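Local coordinates for protein Nsp15 (Middle East respiratory syndrome-related coronavirus, PDB 5YVD) that is an endoribonuclease of the coronavirus EndoU family that probably cleaves RNA at uridylates and assembles as a hexamer, at residues A[51-56]-A[100-105]; A[82-87]-A[96-101]; A[1-6]-A[22-27]; A[27-32]-A[42-47]. All coordinates share one frame; numbering follows the deposited sequence.

Interaction 1 of 4, residues A[51-56]-A[100-105]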
loop_
_atom_site.group_PDB
_atom_site.type_symbol
_atom_site.label_atom_id
_atom_site.label_comp_id
_atom_site.label_asym_id
_atom_site.label_seq_id
_atom_site.Cartn_x
_atom_site.Cartn_y
_atom_site.Cartn_z
ATOM N N THR A 51 6.939 -9.084 -0.780
ATOM C CA THR A 51 6.028 -10.103 -1.172
ATOM C C THR A 51 6.647 -11.188 -2.058
ATOM O O THR A 51 6.390 -12.389 -1.846
ATOM C CB THR A 51 4.846 -9.469 -1.890
ATOM O OG1 THR A 51 4.185 -8.583 -1.003
ATOM C CG2 THR A 51 3.867 -10.527 -2.293
ATOM N N ASN A 52 7.434 -10.800 -3.059
ATOM C CA ASN A 52 7.937 -11.803 -4.006
ATOM C C ASN A 52 8.960 -12.757 -3.360
ATOM O O ASN A 52 9.144 -13.880 -3.814
ATOM C CB ASN A 52 8.522 -11.158 -5.267
ATOM C CG ASN A 52 9.669 -10.246 -4.965
ATOM O OD1 ASN A 52 9.590 -9.431 -4.053
ATOM N ND2 ASN A 52 10.747 -10.378 -5.718
ATOM N N ILE A 53 9.599 -12.299 -2.288
ATOM C CA ILE A 53 10.613 -13.067 -1.589
ATOM C C ILE A 53 9.947 -14.000 -0.597
ATOM O O ILE A 53 10.332 -15.180 -0.472
ATOM C CB ILE A 53 11.576 -12.137 -0.821
ATOM C CG1 ILE A 53 12.293 -11.205 -1.781
ATOM C CG2 ILE A 53 12.632 -12.937 -0.068
ATOM C CD1 ILE A 53 13.386 -11.869 -2.584
ATOM N N ALA A 54 8.952 -13.463 0.106
ATOM C CA ALA A 54 8.206 -14.223 1.083
ATOM C C ALA A 54 7.573 -15.426 0.405
ATOM O O ALA A 54 7.552 -16.523 0.937
ATOM C CB ALA A 54 7.147 -13.360 1.714
ATOM N N PHE A 55 7.083 -15.200 -0.798
ATOM C CA PHE A 55 6.521 -16.246 -1.636
ATOM C C PHE A 55 7.541 -17.289 -2.021
ATOM O O PHE A 55 7.189 -18.464 -2.154
ATOM C CB PHE A 55 5.953 -15.594 -2.905
ATOM C CG PHE A 55 5.529 -16.564 -3.977
ATOM C CD1 PHE A 55 4.567 -17.532 -3.724
ATOM C CD2 PHE A 55 6.046 -16.462 -5.254
ATOM C CE1 PHE A 55 4.158 -18.389 -4.725
ATOM C CE2 PHE A 55 5.658 -17.324 -6.247
ATOM C CZ PHE A 55 4.711 -18.285 -5.983
ATOM N N GLU A 56 8.786 -16.867 -2.251
ATOM C CA GLU A 56 9.852 -17.799 -2.666
ATOM C C GLU A 56 10.238 -18.701 -1.481
ATOM O O GLU A 56 10.375 -19.910 -1.615
ATOM C CB GLU A 56 11.066 -17.027 -3.225
ATOM C CG GLU A 56 12.270 -17.882 -3.617
ATOM C CD GLU A 56 13.470 -17.091 -4.147
ATOM O OE1 GLU A 56 13.254 -16.034 -4.779
ATOM O OE2 GLU A 56 14.638 -17.535 -3.952
ATOM N N GLY A 100 21.939 -20.256 1.824
ATOM C CA GLY A 100 21.921 -21.140 0.694
ATOM C C GLY A 100 20.529 -21.515 0.290
ATOM O O GLY A 100 20.290 -22.656 -0.075
ATOM N N VAL A 101 19.607 -20.562 0.327
ATOM C CA VAL A 101 18.222 -20.834 -0.095
ATOM C C VAL A 101 17.664 -19.809 -1.091
ATOM O O VAL A 101 17.031 -20.192 -2.062
ATOM C CB VAL A 101 17.287 -20.910 1.127
ATOM C CG1 VAL A 101 15.856 -21.142 0.696
ATOM C CG2 VAL A 101 17.718 -22.024 2.050
ATOM N N CYS A 102 17.855 -18.519 -0.823
ATOM C CA CYS A 102 17.324 -17.440 -1.657
ATOM C C CYS A 102 18.376 -16.325 -1.679
ATOM O O CYS A 102 18.836 -15.874 -0.617
ATOM C CB CYS A 102 15.997 -16.949 -1.078
ATOM S SG CYS A 102 15.302 -15.402 -1.739
ATOM N N LYS A 103 18.768 -15.891 -2.880
ATOM C CA LYS A 103 19.918 -14.963 -3.023
ATOM C C LYS A 103 19.722 -13.637 -2.285
ATOM O O LYS A 103 20.671 -13.057 -1.761
ATOM C CB LYS A 103 20.255 -14.690 -4.490
ATOM C CG LYS A 103 21.160 -15.728 -5.149
ATOM C CD LYS A 103 21.065 -15.660 -6.686
ATOM C CE LYS A 103 21.589 -14.333 -7.272
ATOM N NZ LYS A 103 21.077 -14.042 -8.645
ATOM N N TYR A 104 18.486 -13.178 -2.233
ATOM C CA TYR A 104 18.190 -11.898 -1.650
ATOM C C TYR A 104 18.332 -11.932 -0.133
ATOM O O TYR A 104 18.763 -10.955 0.453
ATOM C CB TYR A 104 16.786 -11.462 -2.068
ATOM C CG TYR A 104 16.450 -10.046 -1.691
ATOM C CD1 TYR A 104 15.895 -9.759 -0.450
ATOM C CD2 TYR A 104 16.697 -8.984 -2.569
ATOM C CE1 TYR A 104 15.595 -8.460 -0.089
ATOM C CE2 TYR A 104 16.407 -7.671 -2.208
ATOM C CZ TYR A 104 15.845 -7.429 -0.971
ATOM O OH TYR A 104 15.528 -6.165 -0.576
ATOM N N THR A 105 18.002 -13.053 0.504
ATOM C CA THR A 105 18.048 -13.142 1.966
ATOM C C THR A 105 19.217 -13.948 2.563
ATOM O O THR A 105 19.379 -13.965 3.806
ATOM C CB THR A 105 16.769 -13.769 2.494
ATOM O OG1 THR A 105 16.537 -15.014 1.812
ATOM C CG2 THR A 105 15.607 -12.819 2.302
HETATM O O HOH W 1 17.105 -16.957 -5.538
#
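Ile53, on helix 51-59, meets Tyr104 at about a right angle, with its CD1 methyl set 3.5 Å from Tyr104 CB and at a slant to the ring. The isoleucine's two branches divide the work. CG2, anti to the backbone N (CG1 lies beside that N, chi1 -61°), reaches Cys102 SG at 4.0 Å and Thr105 CG2 at 3.8 Å, and the Ile53 and Thr105 side chains slide past each other in opposite directions. A branched aliphatic residue suits this place because its CD1 and CG2 ends can pack on Tyr104 and on Cys102 with Thr105 at once. One helical turn on, Glu56 stretches out with its first two torsions near 180°, carrying OE2 to 3.1 Å from Cys102 SG. A water donates a hydrogen bond to Glu56 OE2 at 3.0 Å and weakly accepts from Lys103 N, while Lys60 forms a salt bridge with the same carboxylate oxygen. Val24 of a second subunit packs on Ile53, and Lys34 of that subunit makes a cation-pi contact with Tyr104. The contact thus joins a helix of the N-terminal oligomerisation region to a middle-domain loop through apolar packing, with a partly exposed carboxylate at one end whose negative charge Lys60 would be expected to stabilise.

Interaction 2 of 4, residues A[82-87]-A[96-101]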
loop_
_atom_site.group_PDB
_atom_site.type_symbol
_atom_site.label_atom_id
_atom_site.label_comp_id
_atom_site.label_asym_id
_atom_site.label_seq_id
_atom_site.Cartn_x
_atom_site.Cartn_y
_atom_site.Cartn_z
ATOM N N LYS A 82 20.996 -24.192 4.624
ATOM C CA LYS A 82 20.634 -24.741 3.325
ATOM C C LYS A 82 19.215 -25.263 3.303
ATOM O O LYS A 82 18.832 -25.980 2.391
ATOM C CB LYS A 82 21.644 -25.789 2.848
ATOM C CG LYS A 82 22.881 -25.178 2.205
ATOM C CD LYS A 82 23.866 -26.269 1.793
ATOM C CE LYS A 82 24.572 -25.938 0.487
ATOM N NZ LYS A 82 25.321 -24.655 0.578
ATOM N N PHE A 83 18.428 -24.853 4.283
ATOM C CA PHE A 83 17.000 -25.077 4.231
ATOM C C PHE A 83 16.307 -23.963 4.983
ATOM O O PHE A 83 16.928 -23.152 5.629
ATOM C CB PHE A 83 16.605 -26.466 4.798
ATOM C CG PHE A 83 16.806 -26.612 6.287
ATOM C CD1 PHE A 83 18.050 -26.930 6.801
ATOM C CD2 PHE A 83 15.751 -26.440 7.169
ATOM C CE1 PHE A 83 18.238 -27.047 8.163
ATOM C CE2 PHE A 83 15.945 -26.566 8.542
ATOM C CZ PHE A 83 17.186 -26.869 9.034
ATOM N N VAL A 84 14.996 -23.950 4.891
ATOM C CA VAL A 84 14.195 -22.915 5.501
ATOM C C VAL A 84 12.938 -23.585 6.015
ATOM O O VAL A 84 12.447 -24.548 5.416
ATOM C CB VAL A 84 13.884 -21.816 4.463
ATOM C CG1 VAL A 84 12.512 -22.006 3.824
ATOM C CG2 VAL A 84 14.045 -20.442 5.084
ATOM N N LEU A 85 12.450 -23.101 7.147
ATOM C CA LEU A 85 11.360 -23.751 7.846
ATOM C C LEU A 85 10.163 -22.840 7.873
ATOM O O LEU A 85 10.269 -21.705 8.361
ATOM C CB LEU A 85 11.794 -24.078 9.261
ATOM C CG LEU A 85 12.774 -25.250 9.426
ATOM C CD1 LEU A 85 13.096 -25.445 10.903
ATOM C CD2 LEU A 85 12.222 -26.556 8.864
ATOM N N TRP A 86 9.036 -23.327 7.338
ATOM C CA TRP A 86 7.777 -22.554 7.314
ATOM C C TRP A 86 6.977 -22.804 8.576
ATOM O O TRP A 86 6.793 -23.958 8.969
ATOM C CB TRP A 86 6.926 -22.895 6.086
ATOM C CG TRP A 86 5.819 -21.904 5.789
ATOM C CD1 TRP A 86 4.469 -22.117 5.891
ATOM C CD2 TRP A 86 5.969 -20.554 5.318
ATOM N NE1 TRP A 86 3.772 -20.985 5.503
ATOM C CE2 TRP A 86 4.665 -20.013 5.155
ATOM C CE3 TRP A 86 7.073 -19.752 5.008
ATOM C CZ2 TRP A 86 4.442 -18.709 4.714
ATOM C CZ3 TRP A 86 6.838 -18.432 4.534
ATOM C CH2 TRP A 86 5.540 -17.938 4.405
ATOM N N ASP A 87 6.544 -21.713 9.212
ATOM C CA ASP A 87 5.582 -21.751 10.316
ATOM C C ASP A 87 4.146 -21.425 9.812
ATOM O O ASP A 87 3.834 -20.269 9.439
ATOM C CB ASP A 87 6.013 -20.776 11.412
ATOM C CG ASP A 87 5.077 -20.800 12.615
ATOM O OD1 ASP A 87 3.865 -20.984 12.408
ATOM O OD2 ASP A 87 5.544 -20.613 13.754
ATOM N N THR A 96 14.637 -14.662 10.010
ATOM C CA THR A 96 14.500 -13.618 9.000
ATOM C C THR A 96 15.547 -13.678 7.899
ATOM O O THR A 96 15.295 -13.241 6.778
ATOM C CB THR A 96 14.718 -12.258 9.646
ATOM O OG1 THR A 96 15.867 -12.342 10.495
ATOM C CG2 THR A 96 13.501 -11.837 10.457
ATOM N N ALA A 97 16.750 -14.143 8.224
ATOM C CA ALA A 97 17.761 -14.376 7.205
ATOM C C ALA A 97 17.777 -15.845 6.870
ATOM O O ALA A 97 17.196 -16.649 7.573
ATOM C CB ALA A 97 19.141 -13.924 7.681
ATOM N N THR A 98 18.488 -16.183 5.804
ATOM C CA THR A 98 18.537 -17.531 5.286
ATOM C C THR A 98 19.980 -17.857 4.810
ATOM O O THR A 98 20.836 -16.964 4.702
ATOM C CB THR A 98 17.504 -17.633 4.163
ATOM O OG1 THR A 98 16.991 -18.963 4.098
ATOM C CG2 THR A 98 18.102 -17.266 2.851
ATOM N N ILE A 99 20.268 -19.137 4.577
ATOM C CA ILE A 99 21.592 -19.568 4.106
ATOM C C ILE A 99 21.458 -20.615 3.009
ATOM O O ILE A 99 20.923 -21.710 3.226
ATOM C CB ILE A 99 22.444 -20.157 5.234
ATOM C CG1 ILE A 99 22.765 -19.084 6.284
ATOM C CG2 ILE A 99 23.746 -20.717 4.674
ATOM C CD1 ILE A 99 23.263 -19.639 7.597
ATOM N N GLY A 100 21.939 -20.256 1.824
ATOM C CA GLY A 100 21.921 -21.140 0.694
ATOM C C GLY A 100 20.529 -21.515 0.290
ATOM O O GLY A 100 20.290 -22.656 -0.075
ATOM N N VAL A 101 19.607 -20.562 0.327
ATOM C CA VAL A 101 18.222 -20.834 -0.095
ATOM C C VAL A 101 17.664 -19.809 -1.091
ATOM O O VAL A 101 17.031 -20.192 -2.062
ATOM C CB VAL A 101 17.287 -20.910 1.127
ATOM C CG1 VAL A 101 15.856 -21.142 0.696
ATOM C CG2 VAL A 101 17.718 -22.024 2.050
HETATM O O HOH W 2 18.105 -20.940 5.782
#
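Val84 and Thr98 bring their side chains together across these two largely irregular segments, Val84 CG2 lying 3.4 Å from Thr98 OG1. Beside them Val84 CB faces Val101 CG1 at 4.3 Å, and the other methyl of Val101, CG2, rests 3.7 Å from Phe83 N, against the backbone. Valine fits at position 101 because the first torsion of Val101 (178°) sends CG1 anti to the backbone N and CG2 anti to the carbonyl carbon, one methyl for Val84 and one for the peptide. Direct polar contact is slight: Lys82 N gives a weak, bent hydrogen bond to Ile99 O (2.8 Å, 129° at the hydrogen), accompanied by a CA-H...O contact from the same lysine.

A water adds a bridge. It accepts from Thr98 OG1 at 2.8 Å and from Ile99 N at 3.1 Å, and lies 2.5 Å from Phe83 O, shorter than can be relied on at this resolution. Further out, Thr98 is paired through its backbone with Thr105 and Ile107, and Val84 with Ala62, while Asp106 OD1 takes the N-H of Val101. Gly100 adopts a positive phi, which glycine tolerates easily, and a side chain there would also crowd Lys82 CG. The two middle-domain segments are therefore joined by one weak backbone bond, one water and methyl packing, the water linking the carbonyl side of Phe83, less surely, to the Thr98 hydroxyl and the Ile99 N-H.

Interaction 3 of 4, residues A[1-6]-A[22-27]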
loop_
_atom_site.group_PDB
_atom_site.type_symbol
_atom_site.label_atom_id
_atom_site.label_comp_id
_atom_site.label_asym_id
_atom_site.label_seq_id
_atom_site.Cartn_x
_atom_site.Cartn_y
_atom_site.Cartn_z
ATOM N N GLY A 1 14.124 -18.050 -10.414
ATOM C CA GLY A 1 13.364 -16.801 -10.728
ATOM C C GLY A 1 11.858 -16.873 -10.494
ATOM O O GLY A 1 11.198 -17.926 -10.614
ATOM N N LEU A 2 11.311 -15.711 -10.175
ATOM C CA LEU A 2 9.904 -15.555 -9.850
ATOM C C LEU A 2 8.934 -16.414 -10.644
ATOM O O LEU A 2 8.191 -17.207 -10.053
ATOM C CB LEU A 2 9.509 -14.091 -10.002
ATOM C CG LEU A 2 8.090 -13.720 -9.599
ATOM C CD1 LEU A 2 7.718 -14.054 -8.148
ATOM C CD2 LEU A 2 7.986 -12.240 -9.849
ATOM N N GLU A 3 8.905 -16.259 -11.966
ATOM C CA GLU A 3 7.891 -17.013 -12.738
ATOM C C GLU A 3 8.152 -18.499 -12.776
ATOM O O GLU A 3 7.228 -19.289 -12.965
ATOM C CB GLU A 3 7.609 -16.481 -14.143
ATOM C CG GLU A 3 8.554 -15.475 -14.733
ATOM C CD GLU A 3 8.393 -14.116 -14.117
ATOM O OE1 GLU A 3 7.316 -13.508 -14.319
ATOM O OE2 GLU A 3 9.356 -13.682 -13.436
ATOM N N ASN A 4 9.396 -18.881 -12.545
ATOM C CA ASN A 4 9.766 -20.285 -12.480
ATOM C C ASN A 4 9.318 -20.899 -11.160
ATOM O O ASN A 4 8.874 -22.055 -11.087
ATOM C CB ASN A 4 11.272 -20.457 -12.657
ATOM C CG ASN A 4 11.713 -21.858 -12.388
ATOM O OD1 ASN A 4 12.432 -22.111 -11.434
ATOM N ND2 ASN A 4 11.238 -22.790 -13.194
ATOM N N ILE A 5 9.423 -20.104 -10.116
ATOM C CA ILE A 5 8.949 -20.515 -8.816
ATOM C C ILE A 5 7.447 -20.711 -8.865
ATOM O O ILE A 5 6.933 -21.718 -8.396
ATOM C CB ILE A 5 9.343 -19.465 -7.776
ATOM C CG1 ILE A 5 10.838 -19.572 -7.536
ATOM C CG2 ILE A 5 8.558 -19.649 -6.491
ATOM C CD1 ILE A 5 11.476 -18.282 -7.112
ATOM N N ALA A 6 6.749 -19.750 -9.458
ATOM C CA ALA A 6 5.315 -19.882 -9.682
ATOM C C ALA A 6 4.978 -21.172 -10.414
ATOM O O ALA A 6 3.954 -21.787 -10.157
ATOM C CB ALA A 6 4.805 -18.690 -10.472
ATOM N N LEU A 22 5.508 -19.228 -15.476
ATOM C CA LEU A 22 4.127 -18.764 -15.535
ATOM C C LEU A 22 4.098 -17.240 -15.453
ATOM O O LEU A 22 4.963 -16.647 -14.859
ATOM C CB LEU A 22 3.317 -19.358 -14.386
ATOM C CG LEU A 22 2.968 -20.858 -14.459
ATOM C CD1 LEU A 22 2.072 -21.211 -13.277
ATOM C CD2 LEU A 22 2.307 -21.275 -15.775
ATOM N N PRO A 23 3.103 -16.590 -16.056
ATOM C CA PRO A 23 3.054 -15.136 -15.842
ATOM C C PRO A 23 2.596 -14.825 -14.423
ATOM O O PRO A 23 1.716 -15.499 -13.917
ATOM C CB PRO A 23 2.039 -14.642 -16.869
ATOM C CG PRO A 23 1.303 -15.857 -17.345
ATOM C CD PRO A 23 1.992 -17.102 -16.873
ATOM N N VAL A 24 3.210 -13.821 -13.800
ATOM C CA VAL A 24 2.985 -13.463 -12.400
ATOM C C VAL A 24 2.806 -11.946 -12.260
ATOM O O VAL A 24 3.582 -11.181 -12.834
ATOM C CB VAL A 24 4.208 -13.863 -11.542
ATOM C CG1 VAL A 24 4.075 -13.373 -10.109
ATOM C CG2 VAL A 24 4.399 -15.372 -11.546
ATOM N N ALA A 25 1.803 -11.517 -11.497
ATOM C CA ALA A 25 1.753 -10.134 -10.964
ATOM C C ALA A 25 2.039 -10.077 -9.477
ATOM O O ALA A 25 1.576 -10.909 -8.735
ATOM C CB ALA A 25 0.393 -9.511 -11.239
ATOM N N VAL A 26 2.804 -9.094 -9.047
ATOM C CA VAL A 26 2.986 -8.815 -7.604
ATOM C C VAL A 26 2.233 -7.544 -7.218
ATOM O O VAL A 26 2.642 -6.442 -7.571
ATOM C CB VAL A 26 4.460 -8.597 -7.204
ATOM C CG1 VAL A 26 4.586 -8.416 -5.696
ATOM C CG2 VAL A 26 5.325 -9.759 -7.668
ATOM N N VAL A 27 1.152 -7.704 -6.470
ATOM C CA VAL A 27 0.268 -6.612 -6.204
ATOM C C VAL A 27 0.173 -6.445 -4.708
ATOM O O VAL A 27 -0.582 -7.150 -4.039
ATOM C CB VAL A 27 -1.141 -6.862 -6.802
ATOM C CG1 VAL A 27 -1.953 -5.566 -6.782
ATOM C CG2 VAL A 27 -1.059 -7.442 -8.217
#
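Helix 2-12, at the very N-terminus of the oligomerisation region, packs against strand 24-27, an outermost strand within this chain of a three-stranded antiparallel sheet; Leu2 and Ala6, one helical turn apart, both touch Val24. The axes of the short segments lie 9.4 Å apart at an angle of 106°, so the helix runs across the strand. Val24 splits its methyls between the two helical residues. CG2, anti to the carbonyl carbon, meets Ala6 CB at 3.5 Å, while CG1, anti to the backbone N (chi1 174°), meets Leu2 CG at 4.1 Å, the two side chains crossing at a slant. Leu2 also extends CD2 to Val26 CG2 at 4.2 Å. Alanine is apt on the inner side of the helix, since its single methyl lets the strand come close. The carboxylate of Glu3 looks beyond the chain, its OE2 accepting from Leu2 N of a second subunit, and Leu2 packs on Leu2 of that subunit. Asn52 of the second subunit also bonds the backbone of Val24 and Val26, which places this contact at a subunit interface. One backbone bond joins the helix to the loop just ahead of the strand: Leu22 N donates to Glu3 O at 3.0 Å, 153° at the hydrogen.

Interaction 4 of 4, residues A[27-32]-A[42-47]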
loop_
_atom_site.group_PDB
_atom_site.type_symbol
_atom_site.label_atom_id
_atom_site.label_comp_id
_atom_site.label_asym_id
_atom_site.label_seq_id
_atom_site.Cartn_x
_atom_site.Cartn_y
_atom_site.Cartn_z
ATOM N N VAL A 27 1.152 -7.704 -6.470
ATOM C CA VAL A 27 0.268 -6.612 -6.204
ATOM C C VAL A 27 0.173 -6.445 -4.708
ATOM O O VAL A 27 -0.582 -7.150 -4.039
ATOM C CB VAL A 27 -1.141 -6.862 -6.802
ATOM C CG1 VAL A 27 -1.953 -5.566 -6.782
ATOM C CG2 VAL A 27 -1.059 -7.442 -8.217
ATOM N N ASN A 28 0.941 -5.481 -4.206
ATOM C CA ASN A 28 1.024 -5.150 -2.792
ATOM C C ASN A 28 1.469 -6.406 -2.042
ATOM O O ASN A 28 2.557 -6.914 -2.269
ATOM C CB ASN A 28 -0.318 -4.588 -2.272
ATOM C CG ASN A 28 -0.739 -3.306 -2.980
ATOM O OD1 ASN A 28 -1.888 -3.181 -3.379
ATOM N ND2 ASN A 28 0.189 -2.346 -3.137
ATOM N N ASP A 29 0.605 -6.909 -1.171
ATOM C CA ASP A 29 0.891 -8.090 -0.383
ATOM C C ASP A 29 0.579 -9.419 -1.101
ATOM O O ASP A 29 0.784 -10.488 -0.519
ATOM C CB ASP A 29 0.082 -7.992 0.909
ATOM C CG ASP A 29 -1.419 -8.037 0.656
ATOM O OD1 ASP A 29 -2.145 -8.702 1.417
ATOM O OD2 ASP A 29 -1.873 -7.424 -0.337
ATOM N N LYS A 30 0.115 -9.374 -2.355
ATOM C CA LYS A 30 -0.358 -10.598 -3.025
ATOM C C LYS A 30 0.398 -11.013 -4.291
ATOM O O LYS A 30 1.063 -10.212 -4.944
ATOM C CB LYS A 30 -1.846 -10.474 -3.341
ATOM C CG LYS A 30 -2.699 -10.303 -2.094
ATOM C CD LYS A 30 -4.183 -10.138 -2.411
ATOM C CE LYS A 30 -4.850 -9.152 -1.463
ATOM N NZ LYS A 30 -4.786 -9.626 -0.056
ATOM N N ILE A 31 0.284 -12.297 -4.615
ATOM C CA ILE A 31 0.797 -12.848 -5.863
ATOM C C ILE A 31 -0.359 -13.447 -6.698
ATOM O O ILE A 31 -1.151 -14.252 -6.201
ATOM C CB ILE A 31 1.846 -13.927 -5.592
ATOM C CG1 ILE A 31 3.029 -13.346 -4.821
ATOM C CG2 ILE A 31 2.314 -14.563 -6.890
ATOM C CD1 ILE A 31 4.053 -12.624 -5.661
ATOM N N PHE A 32 -0.460 -13.022 -7.962
ATOM C CA PHE A 32 -1.456 -13.571 -8.879
ATOM C C PHE A 32 -0.811 -14.208 -10.077
ATOM O O PHE A 32 0.266 -13.805 -10.458
ATOM C CB PHE A 32 -2.357 -12.473 -9.385
ATOM C CG PHE A 32 -3.195 -11.840 -8.330
ATOM C CD1 PHE A 32 -4.518 -12.186 -8.184
ATOM C CD2 PHE A 32 -2.670 -10.863 -7.516
ATOM C CE1 PHE A 32 -5.295 -11.584 -7.213
ATOM C CE2 PHE A 32 -3.450 -10.233 -6.570
ATOM C CZ PHE A 32 -4.757 -10.596 -6.415
ATOM N N MET A 42 -2.258 -16.654 -5.642
ATOM C CA MET A 42 -1.455 -17.786 -5.181
ATOM C C MET A 42 -0.773 -17.559 -3.829
ATOM O O MET A 42 -0.136 -18.473 -3.305
ATOM C CB MET A 42 -0.311 -18.037 -6.126
ATOM C CG MET A 42 -0.622 -18.703 -7.443
ATOM S SD MET A 42 0.981 -19.172 -8.127
ATOM C CE MET A 42 1.687 -17.589 -8.521
ATOM N N PHE A 43 -0.834 -16.357 -3.267
ATOM C CA PHE A 43 -0.100 -16.125 -2.027
ATOM C C PHE A 43 -0.507 -14.816 -1.355
ATOM O O PHE A 43 -0.831 -13.828 -2.030
ATOM C CB PHE A 43 1.401 -16.141 -2.320
ATOM C CG PHE A 43 2.262 -16.017 -1.106
ATOM C CD1 PHE A 43 2.440 -17.098 -0.267
ATOM C CD2 PHE A 43 2.921 -14.820 -0.820
ATOM C CE1 PHE A 43 3.254 -16.996 0.855
ATOM C CE2 PHE A 43 3.722 -14.701 0.301
ATOM C CZ PHE A 43 3.893 -15.796 1.141
ATOM N N GLU A 44 -0.477 -14.832 -0.022
ATOM C CA GLU A 44 -0.869 -13.687 0.810
ATOM C C GLU A 44 0.264 -13.443 1.831
ATOM O O GLU A 44 0.447 -14.188 2.816
ATOM C CB GLU A 44 -2.225 -13.955 1.480
ATOM C CG GLU A 44 -3.031 -12.720 1.891
ATOM C CD GLU A 44 -4.548 -12.932 1.793
ATOM O OE1 GLU A 44 -5.017 -13.213 0.670
ATOM O OE2 GLU A 44 -5.266 -12.805 2.821
ATOM N N ASN A 45 1.052 -12.418 1.552
ATOM C CA ASN A 45 2.185 -12.089 2.362
ATOM C C ASN A 45 1.754 -11.671 3.734
ATOM O O ASN A 45 1.064 -10.664 3.865
ATOM C CB ASN A 45 2.927 -10.918 1.725
ATOM C CG ASN A 45 4.243 -10.644 2.386
ATOM O OD1 ASN A 45 4.662 -11.358 3.295
ATOM N ND2 ASN A 45 4.928 -9.621 1.909
ATOM N N LYS A 46 2.190 -12.403 4.761
ATOM C CA LYS A 46 2.027 -11.948 6.155
ATOM C C LYS A 46 3.364 -11.680 6.833
ATOM O O LYS A 46 3.457 -11.659 8.046
ATOM C CB LYS A 46 1.247 -12.982 6.957
ATOM C CG LYS A 46 -0.012 -13.493 6.275
ATOM C CD LYS A 46 -0.959 -12.361 5.938
ATOM C CE LYS A 46 -2.381 -12.871 5.810
ATOM N NZ LYS A 46 -3.333 -11.733 5.970
ATOM N N THR A 47 4.377 -11.424 6.027
ATOM C CA THR A 47 5.765 -11.315 6.452
ATOM C C THR A 47 6.150 -9.857 6.485
ATOM O O THR A 47 5.389 -9.002 6.016
ATOM C CB THR A 47 6.636 -12.055 5.428
ATOM O OG1 THR A 47 6.227 -13.426 5.433
ATOM C CG2 THR A 47 8.045 -12.045 5.789
#
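Met42 N donates to Ile31 O at 2.7 Å in a nearly straight bond, 167° at the hydrogen, across the antiparallel hairpin of strands 30-35 and 38-44. Ile31 N returns a longer bond to Phe43 O (3.2 Å), and beyond the strand end Asn45 N meets Asp29 O at 2.8 Å. The face of Ile31 and Phe43 is apolar, with Ile31 CB 4.0 Å from Phe43 CB. Separately, Ile31 CG2 touches Met42 CE at 3.5 Å, a contact made possible by the bend at the methionine's third torsion (-69°). Beta-branched and aromatic residues suit the apolar face, which meets helix 51-59: Thr51 touches Ile31 and Ala54 touches Phe43. The face bearing Lys30 and Glu44 is charged. Lys30 NZ bonds Asp29 OD1 at 3.2 Å on the syn side of the carboxylate and makes a long salt bridge to Glu44 OE1, while Lys46 makes another long one to Glu44 OE2. Asn45 OD1 accepts from Thr47 N at 2.7 Å, an Asx turn that shapes the chain leaving the strand. Lys46 of a fifth subunit packs beside Lys30 and Glu44. Within the chain, Asp29, Lys30, Glu44 and Lys46 form a salt-bridge network whose charges probably offset one another, while the face of Ile31 and Phe43 packs against helix 51-59.

How the interactions relate
Interactions 3 and 4 are buried and share a sheet: strand 24-27, covered by the first helix in interaction 3, pairs with strand 30-35 of the hairpin in interaction 4, and Ala6 CB meets Met42 CE at 3.8 Å. Interactions 1 and 2 are partly buried and overlap on the 96-105 loop, sharing Gly100 and Val101. Helix 51-59 is the common element: Thr51 OG1 hydrogen-bonds to Asn28 O of interaction 4 at 2.7 Å, and Phe55 packs on Ile5 of interaction 3. Chemistry follows place: strand bonds and a charged face in the hairpin, methyl packing between helix 2-12 and strand 24-27 in interaction 3, and a water in both loop contacts, beside apolar packing and a carboxylate in interaction 1 and a weak backbone bond in interaction 2.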